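Local coordinates for putative isochorismatase (Burkholderia xenovorans, PDB 3OQP), which probably acts as a hydrolase of the isochorismatase family, although its assignment as an isochorismatase remains putative, at residues M2-R7 / A185-P191; R83-V87 / D99-W103; I109-T115 / L135-L140. All coordinates share one frame; numbering follows the deposited sequence.

Along the chain, contacts 2 and 3 follow one another inside the long loop that contact 1 closes by bringing the N-terminal residues to the end of helix 179-188. All three reach one parallel six-stranded sheet: strand 85-89 of contact 2 is one of its two outermost strands within the chain, strands 111-115 and 136-140 of contact 3 lie next to each other on the far side of strand 7-12, and contact 1 sits at the start of strand 7-12. Contacts 1 and 3, centres about 12 Å apart, form one connected region in which Arg7 joins the helix end to the sheet. Contact 2, about 14 Å from contact 3 between centres, separately packs a helix on the outermost strand.

Contact 1. Residues M2-R7 / A185-P191; sequences MTTPRR and AVQGGTP
The Schellman turn that closes helix 179-188 is the docking site for Thr4 and Pro5, which lead into strand 7-12, and for Arg7, its first residue. Gly189, with positive phi, is the C-prime residue of this turn, whose backbone is closed by the bond from Thr190 N to Ala185 O and a weak one from Gly189 N to Val186 O. Reversing the chain here brings the carbonyl of Thr190 to the guanidinium of Arg7. Both terminal nitrogens grip that one oxygen end-on: Arg7 NH2 donates to Thr190 O at 2.8 Å, in the carbonyl plane, while Arg7 NH1 reaches the same Thr190 O at 3.1 Å from above that plane. The acceptor stays close to the guanidinium plane in both bonds. Arg7 starts with CG beside its backbone N (chi1 -66°) and runs extended to NE, so that CD passes CG2 of Val186 at 3.8 Å. CB of Pro5, from the same segment, lies over one face of the guanidinium, offset toward its rim.

In the fold, the contact joins the approach to a central strand of the parallel sheet to the last turn of a late helix, tying together residues from near both ends of the chain. Arg7 also forms a salt bridge with Glu138 through NH2, so a single cationic group serves both the helix end and the sheet. Further out, the Pro5 ring lies against the turn, its CD 3.4 Å from Gly189 O and its CG 3.7 Å from Pro191 N. CG2 of Thr4, placed anti to the backbone N, points to the same carbonyl, 3.7 Å from Gly189 O. At the outer end selenomethionine Met2, bent at its last torsion, meets Pro191 tip to tip, with CE of Met2 4.0 Å from Pro191 CD.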
# COMPACT_ATOMS: atom_id res chain seq x y z
N MSE A 2 5.03 14.07 -26.97
CA MSE A 2 4.49 13.84 -25.59
C MSE A 2 3.96 15.12 -24.95
O MSE A 2 4.52 16.19 -25.15
CB MSE A 2 5.58 13.30 -24.67
CG MSE A 2 5.74 11.78 -24.66
SE MSE A 2 7.14 11.22 -23.37
CE MSE A 2 8.40 12.73 -23.62
N THR A 3 2.93 14.98 -24.12
CA THR A 3 2.43 16.11 -23.32
C THR A 3 3.32 16.33 -22.10
O THR A 3 3.69 15.40 -21.42
CB THR A 3 0.96 15.81 -22.97
OG1 THR A 3 0.17 15.90 -24.18
CG2 THR A 3 0.37 16.73 -21.95
N THR A 4 3.63 17.59 -21.81
CA THR A 4 4.42 17.92 -20.62
C THR A 4 3.69 17.48 -19.34
O THR A 4 2.49 17.82 -19.18
CB THR A 4 4.65 19.42 -20.54
OG1 THR A 4 5.16 19.87 -21.81
CG2 THR A 4 5.60 19.79 -19.36
N PRO A 5 4.35 16.75 -18.41
CA PRO A 5 3.62 16.49 -17.13
C PRO A 5 3.14 17.76 -16.48
O PRO A 5 3.84 18.78 -16.46
CB PRO A 5 4.69 15.84 -16.24
CG PRO A 5 5.62 15.24 -17.23
CD PRO A 5 5.70 16.19 -18.39
N ARG A 6 1.93 17.72 -15.94
CA ARG A 6 1.33 18.81 -15.15
C ARG A 6 1.24 18.33 -13.71
O ARG A 6 0.37 17.55 -13.35
CB ARG A 6 0.02 19.21 -15.74
CG ARG A 6 -0.79 20.19 -14.88
CD ARG A 6 -0.06 21.41 -14.42
NE ARG A 6 -1.06 22.35 -13.90
CZ ARG A 6 -0.78 23.51 -13.36
NH1 ARG A 6 0.51 23.90 -13.24
NH2 ARG A 6 -1.79 24.25 -12.89
N ARG A 7 2.28 18.67 -12.95
CA ARG A 7 2.57 18.12 -11.65
C ARG A 7 1.97 19.01 -10.56
O ARG A 7 1.95 20.23 -10.68
CB ARG A 7 4.09 17.95 -11.40
CG ARG A 7 4.76 16.96 -12.28
CD ARG A 7 6.27 17.15 -12.41
NE ARG A 7 6.95 15.97 -12.88
CZ ARG A 7 7.73 15.84 -13.97
NH1 ARG A 7 7.99 16.86 -14.77
NH2 ARG A 7 8.36 14.70 -14.18
N ALA A 185 13.66 17.02 -14.11
CA ALA A 185 12.54 16.64 -14.96
C ALA A 185 11.48 17.77 -15.06
O ALA A 185 10.91 18.02 -16.12
CB ALA A 185 11.91 15.36 -14.51
N VAL A 186 11.27 18.49 -13.98
CA VAL A 186 10.41 19.70 -14.00
C VAL A 186 11.01 20.75 -14.95
O VAL A 186 10.31 21.31 -15.78
CB VAL A 186 10.18 20.29 -12.56
CG1 VAL A 186 9.51 21.66 -12.62
CG2 VAL A 186 9.31 19.33 -11.70
N GLN A 187 12.29 21.04 -14.79
CA GLN A 187 12.98 21.98 -15.68
C GLN A 187 12.86 21.60 -17.15
O GLN A 187 12.65 22.46 -18.02
CB GLN A 187 14.45 22.09 -15.25
CG GLN A 187 15.38 22.82 -16.22
CD GLN A 187 16.83 22.90 -15.73
OE1 GLN A 187 17.58 21.87 -15.64
NE2 GLN A 187 17.24 24.13 -15.39
N GLY A 188 12.98 20.32 -17.46
CA GLY A 188 13.00 19.85 -18.83
C GLY A 188 11.62 19.56 -19.39
O GLY A 188 11.45 19.38 -20.57
N GLY A 189 10.62 19.46 -18.53
CA GLY A 189 9.27 19.11 -18.94
C GLY A 189 9.09 17.69 -19.36
O GLY A 189 8.30 17.40 -20.25
N THR A 190 9.80 16.78 -18.68
CA THR A 190 9.81 15.37 -19.04
C THR A 190 9.26 14.52 -17.91
O THR A 190 9.36 14.92 -16.75
CB THR A 190 11.24 14.92 -19.42
OG1 THR A 190 12.19 15.28 -18.39
CG2 THR A 190 11.64 15.61 -20.76
N PRO A 191 8.66 13.38 -18.23
CA PRO A 191 8.22 12.45 -17.21
C PRO A 191 9.37 11.70 -16.59
O PRO A 191 10.45 11.61 -17.17
CB PRO A 191 7.34 11.47 -17.96
CG PRO A 191 7.83 11.46 -19.34
CD PRO A 191 8.40 12.85 -19.58

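Contact 2. Residues R83-V87 / D99-W103; sequences RDHYV and DLAGW
His85 is fixed from two directions, with a carboxylate at the edge of its ring and an indole over one face, joining an outermost strand of the parallel sheet to the helix that lies in the crossover between this strand and strand 111-115. Its NE2 donates to Asp99 OD1 at 2.7 Å, a His-carboxylate hydrogen bond that is nearly straight (168° at the hydrogen). The acceptor lies in the imidazole plane and is met on its syn side, somewhat out of the carboxylate plane. The imidazole stacks face to face on the five-membered ring of Trp103, with centroids 3.7 Å apart and planes only 7° from parallel. Trp103 CD1 sits over the centre of the imidazole, while CB of His85 makes a CH-pi contact over the six-membered ring. Such an edge bond combined with a face stack leaves the imidazole little freedom to rotate.

Both partners come from the N-terminal end of helix 100-105, Asp99 as its N-cap and Trp103 from its first turn, where Trp103 N is bonded to Asp99 O at 3.0 Å. The Asp99 side chain makes no capping bond; with chi1 at 72°, CG lies between the backbone N and carbonyl carbon and the carboxylate is turned to the strand. CG2 of Val87 lies alongside, 3.7 Å from Asp99 OD1. Behind this layer, backbone bonds to Val51 and Ile53 fix His85 in the sheet, and Val52 touches the side chains of His85, Leu100 and Trp103. Arg107 adds a cation-pi contact to the indole. The other carboxylate oxygen, Asp99 OD2, accepts from a water at 3.1 Å, and that water donates also to Tyr86 O at 2.7 Å.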
# COMPACT_ATOMS: atom_id res chain seq x y z
N ARG A 83 2.45 28.08 0.18
CA ARG A 83 1.78 26.91 -0.32
C ARG A 83 0.63 27.37 -1.21
O ARG A 83 0.14 28.51 -1.06
CB ARG A 83 1.20 26.03 0.80
CG ARG A 83 0.17 26.77 1.68
CD ARG A 83 -0.39 25.87 2.73
NE ARG A 83 -1.53 26.48 3.42
CZ ARG A 83 -1.67 26.56 4.73
NH1 ARG A 83 -0.75 26.08 5.58
NH2 ARG A 83 -2.79 27.13 5.20
N ASP A 84 0.12 26.49 -2.05
CA ASP A 84 -1.09 26.82 -2.84
C ASP A 84 -2.37 26.21 -2.38
O ASP A 84 -3.45 26.71 -2.71
CB ASP A 84 -0.84 26.41 -4.26
CG ASP A 84 0.41 27.06 -4.80
OD1 ASP A 84 0.43 28.28 -4.95
OD2 ASP A 84 1.43 26.41 -5.13
N HIS A 85 -2.28 25.16 -1.58
CA HIS A 85 -3.47 24.51 -1.01
C HIS A 85 -3.09 23.78 0.28
O HIS A 85 -1.92 23.46 0.50
CB HIS A 85 -4.05 23.53 -2.00
CG HIS A 85 -5.41 23.03 -1.64
ND1 HIS A 85 -6.47 23.87 -1.37
CD2 HIS A 85 -5.89 21.77 -1.59
CE1 HIS A 85 -7.54 23.13 -1.12
NE2 HIS A 85 -7.22 21.85 -1.26
N TYR A 86 -4.09 23.57 1.12
CA TYR A 86 -4.02 22.91 2.42
C TYR A 86 -5.16 21.92 2.57
O TYR A 86 -6.27 22.23 2.19
CB TYR A 86 -4.04 23.93 3.54
CG TYR A 86 -4.11 23.32 4.92
CD1 TYR A 86 -5.35 23.06 5.49
CD2 TYR A 86 -2.97 23.00 5.64
CE1 TYR A 86 -5.43 22.54 6.78
CE2 TYR A 86 -3.05 22.50 6.92
CZ TYR A 86 -4.27 22.21 7.47
OH TYR A 86 -4.39 21.71 8.74
N VAL A 87 -4.87 20.74 3.09
CA VAL A 87 -5.81 19.65 3.34
C VAL A 87 -5.51 19.08 4.73
O VAL A 87 -4.36 18.72 4.98
CB VAL A 87 -5.67 18.50 2.34
CG1 VAL A 87 -6.62 17.36 2.72
CG2 VAL A 87 -5.97 19.00 0.92
N ASP A 99 -11.11 17.63 -0.25
CA ASP A 99 -11.27 18.33 -1.50
C ASP A 99 -10.13 18.09 -2.50
O ASP A 99 -10.10 18.75 -3.53
CB ASP A 99 -11.48 19.80 -1.26
CG ASP A 99 -10.25 20.52 -0.80
OD1 ASP A 99 -9.14 19.96 -0.82
OD2 ASP A 99 -10.41 21.74 -0.48
N LEU A 100 -9.23 17.13 -2.20
CA LEU A 100 -7.98 17.02 -2.94
C LEU A 100 -8.20 16.66 -4.41
O LEU A 100 -7.69 17.34 -5.28
CB LEU A 100 -7.04 15.98 -2.28
CG LEU A 100 -5.68 15.77 -2.95
CD1 LEU A 100 -4.92 17.12 -3.03
CD2 LEU A 100 -4.89 14.73 -2.20
N ALA A 101 -8.99 15.62 -4.69
CA ALA A 101 -9.18 15.18 -6.05
C ALA A 101 -9.76 16.31 -6.91
O ALA A 101 -9.33 16.54 -8.02
CB ALA A 101 -10.11 13.95 -6.11
N GLY A 102 -10.78 16.99 -6.39
CA GLY A 102 -11.39 18.10 -7.13
C GLY A 102 -10.42 19.26 -7.36
O GLY A 102 -10.38 19.86 -8.42
N TRP A 103 -9.61 19.55 -6.35
CA TRP A 103 -8.71 20.69 -6.44
C TRP A 103 -7.68 20.44 -7.52
O TRP A 103 -7.35 21.31 -8.33
CB TRP A 103 -8.08 21.00 -5.07
CG TRP A 103 -7.30 22.28 -5.05
CD1 TRP A 103 -7.79 23.51 -4.69
CD2 TRP A 103 -5.91 22.46 -5.34
NE1 TRP A 103 -6.81 24.45 -4.79
CE2 TRP A 103 -5.65 23.85 -5.21
CE3 TRP A 103 -4.91 21.63 -5.80
CZ2 TRP A 103 -4.42 24.40 -5.45
CZ3 TRP A 103 -3.66 22.20 -6.04
CH2 TRP A 103 -3.44 23.55 -5.84
O HOH W 1 -8.90 21.58 2.17

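Contact 3. Residues I109-T115 / L135-L140; sequences IDTLTVT and LAVEFL
One face of the Glu138 carboxylate lies over the methyl of Thr111, with Glu138 CD 3.5 Å from Thr111 CG2, and at its edge Thr113 OG1 donates to Glu138 OE1 at 2.7 Å on the anti lone pair. Thr113 has its hydroxyl beside the backbone N (chi1 -54°), which turns OG1 to the acid and CG2 to Leu140. The other flat group, the Phe139 ring, receives CG1 of Val114 at an edge, 4.3 Å from Phe139 CD1, and packs against Ser166 and Leu169 of helix 158-173.

These residues belong to two neighbouring parallel strands, 111-115 and 136-140, linked by a beta-alpha-beta crossover through helix 124-132. Bonds run in turn from Ala136 N to Asp110 O, Leu112 N to Ala136 O, Glu138 N to Leu112 O, Val114 N to Glu138 O and Leu140 N to Val114 O. Val114 and Val137 lie on the face that carries Phe139, meeting at 4.1 Å between Val114 CG2 and Val137 CG1, with Ile127 of the crossover helix packed on both.

Glu138 is buried, yet OE1 accepts from Thr113 OG1 and weakly from Trp182 NE1, and OE2 faces Arg7; the acid is therefore probably ionised, its charge balanced by the arginine.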
# COMPACT_ATOMS: atom_id res chain seq x y z
N ILE A 109 -4.15 18.75 -13.16
CA ILE A 109 -3.05 17.90 -12.72
C ILE A 109 -3.17 16.50 -13.27
O ILE A 109 -4.23 15.86 -13.11
CB ILE A 109 -2.99 17.87 -11.18
CG1 ILE A 109 -2.84 19.29 -10.61
CG2 ILE A 109 -1.90 16.87 -10.68
CD1 ILE A 109 -1.64 20.11 -11.10
N ASP A 110 -2.11 15.99 -13.91
CA ASP A 110 -2.08 14.64 -14.40
C ASP A 110 -1.07 13.79 -13.64
O ASP A 110 -1.06 12.55 -13.81
CB ASP A 110 -1.89 14.53 -15.94
CG ASP A 110 -0.58 15.03 -16.46
OD1 ASP A 110 0.37 15.29 -15.68
OD2 ASP A 110 -0.50 15.16 -17.71
N THR A 111 -0.26 14.42 -12.79
CA THR A 111 0.88 13.78 -12.12
C THR A 111 1.00 14.31 -10.71
O THR A 111 1.12 15.52 -10.53
CB THR A 111 2.20 14.04 -12.88
OG1 THR A 111 2.04 13.65 -14.24
CG2 THR A 111 3.38 13.27 -12.31
N LEU A 112 0.92 13.41 -9.71
CA LEU A 112 1.00 13.83 -8.32
C LEU A 112 2.35 13.41 -7.80
O LEU A 112 2.68 12.21 -7.84
CB LEU A 112 -0.10 13.15 -7.50
CG LEU A 112 -0.18 13.52 -6.03
CD1 LEU A 112 -0.60 15.01 -5.81
CD2 LEU A 112 -1.13 12.56 -5.30
N THR A 113 3.17 14.38 -7.37
CA THR A 113 4.52 14.10 -6.87
C THR A 113 4.44 14.09 -5.32
O THR A 113 4.09 15.09 -4.67
CB THR A 113 5.50 15.18 -7.30
OG1 THR A 113 5.45 15.32 -8.73
CG2 THR A 113 6.97 14.80 -6.91
N VAL A 114 4.77 12.95 -4.72
CA VAL A 114 4.58 12.70 -3.29
C VAL A 114 5.90 12.85 -2.53
O VAL A 114 6.94 12.24 -2.87
CB VAL A 114 4.01 11.31 -3.08
CG1 VAL A 114 3.93 10.93 -1.59
CG2 VAL A 114 2.63 11.24 -3.72
N THR A 115 5.83 13.63 -1.46
CA THR A 115 6.86 13.79 -0.46
C THR A 115 6.16 13.75 0.93
O THR A 115 4.92 13.90 1.04
CB THR A 115 7.62 15.13 -0.62
OG1 THR A 115 6.72 16.23 -0.38
CG2 THR A 115 8.31 15.21 -1.98
N LEU A 135 -4.50 9.07 -11.98
CA LEU A 135 -3.35 9.99 -11.95
C LEU A 135 -2.06 9.19 -12.09
O LEU A 135 -1.96 8.07 -11.57
CB LEU A 135 -3.32 10.73 -10.62
CG LEU A 135 -4.39 11.78 -10.37
CD1 LEU A 135 -4.36 12.22 -8.91
CD2 LEU A 135 -4.04 12.94 -11.30
N ALA A 136 -1.08 9.78 -12.78
CA ALA A 136 0.29 9.30 -12.68
C ALA A 136 0.83 9.77 -11.35
O ALA A 136 0.39 10.82 -10.84
CB ALA A 136 1.10 9.86 -13.83
N VAL A 137 1.76 9.03 -10.76
CA VAL A 137 2.28 9.37 -9.46
C VAL A 137 3.80 9.30 -9.51
O VAL A 137 4.39 8.44 -10.21
CB VAL A 137 1.80 8.39 -8.38
CG1 VAL A 137 2.47 8.72 -7.00
CG2 VAL A 137 0.28 8.44 -8.28
N GLU A 138 4.47 10.22 -8.84
CA GLU A 138 5.90 10.22 -8.62
C GLU A 138 6.13 10.17 -7.11
O GLU A 138 5.34 10.71 -6.31
CB GLU A 138 6.52 11.48 -9.22
CG GLU A 138 6.31 11.54 -10.73
CD GLU A 138 6.70 12.83 -11.38
OE1 GLU A 138 6.60 13.89 -10.74
OE2 GLU A 138 7.07 12.78 -12.59
N PHE A 139 7.22 9.51 -6.70
CA PHE A 139 7.56 9.35 -5.26
C PHE A 139 9.02 9.68 -5.09
O PHE A 139 9.88 9.05 -5.76
CB PHE A 139 7.28 7.90 -4.83
CG PHE A 139 7.67 7.57 -3.42
CD1 PHE A 139 6.88 7.92 -2.36
CD2 PHE A 139 8.83 6.87 -3.16
CE1 PHE A 139 7.27 7.56 -1.10
CE2 PHE A 139 9.17 6.54 -1.83
CZ PHE A 139 8.41 6.92 -0.83
N LEU A 140 9.32 10.70 -4.27
CA LEU A 140 10.67 11.15 -4.06
C LEU A 140 11.28 10.37 -2.88
O LEU A 140 10.96 10.65 -1.70
CB LEU A 140 10.73 12.67 -3.87
CG LEU A 140 10.10 13.43 -5.04
CD1 LEU A 140 10.36 14.94 -4.93
CD2 LEU A 140 10.46 12.87 -6.43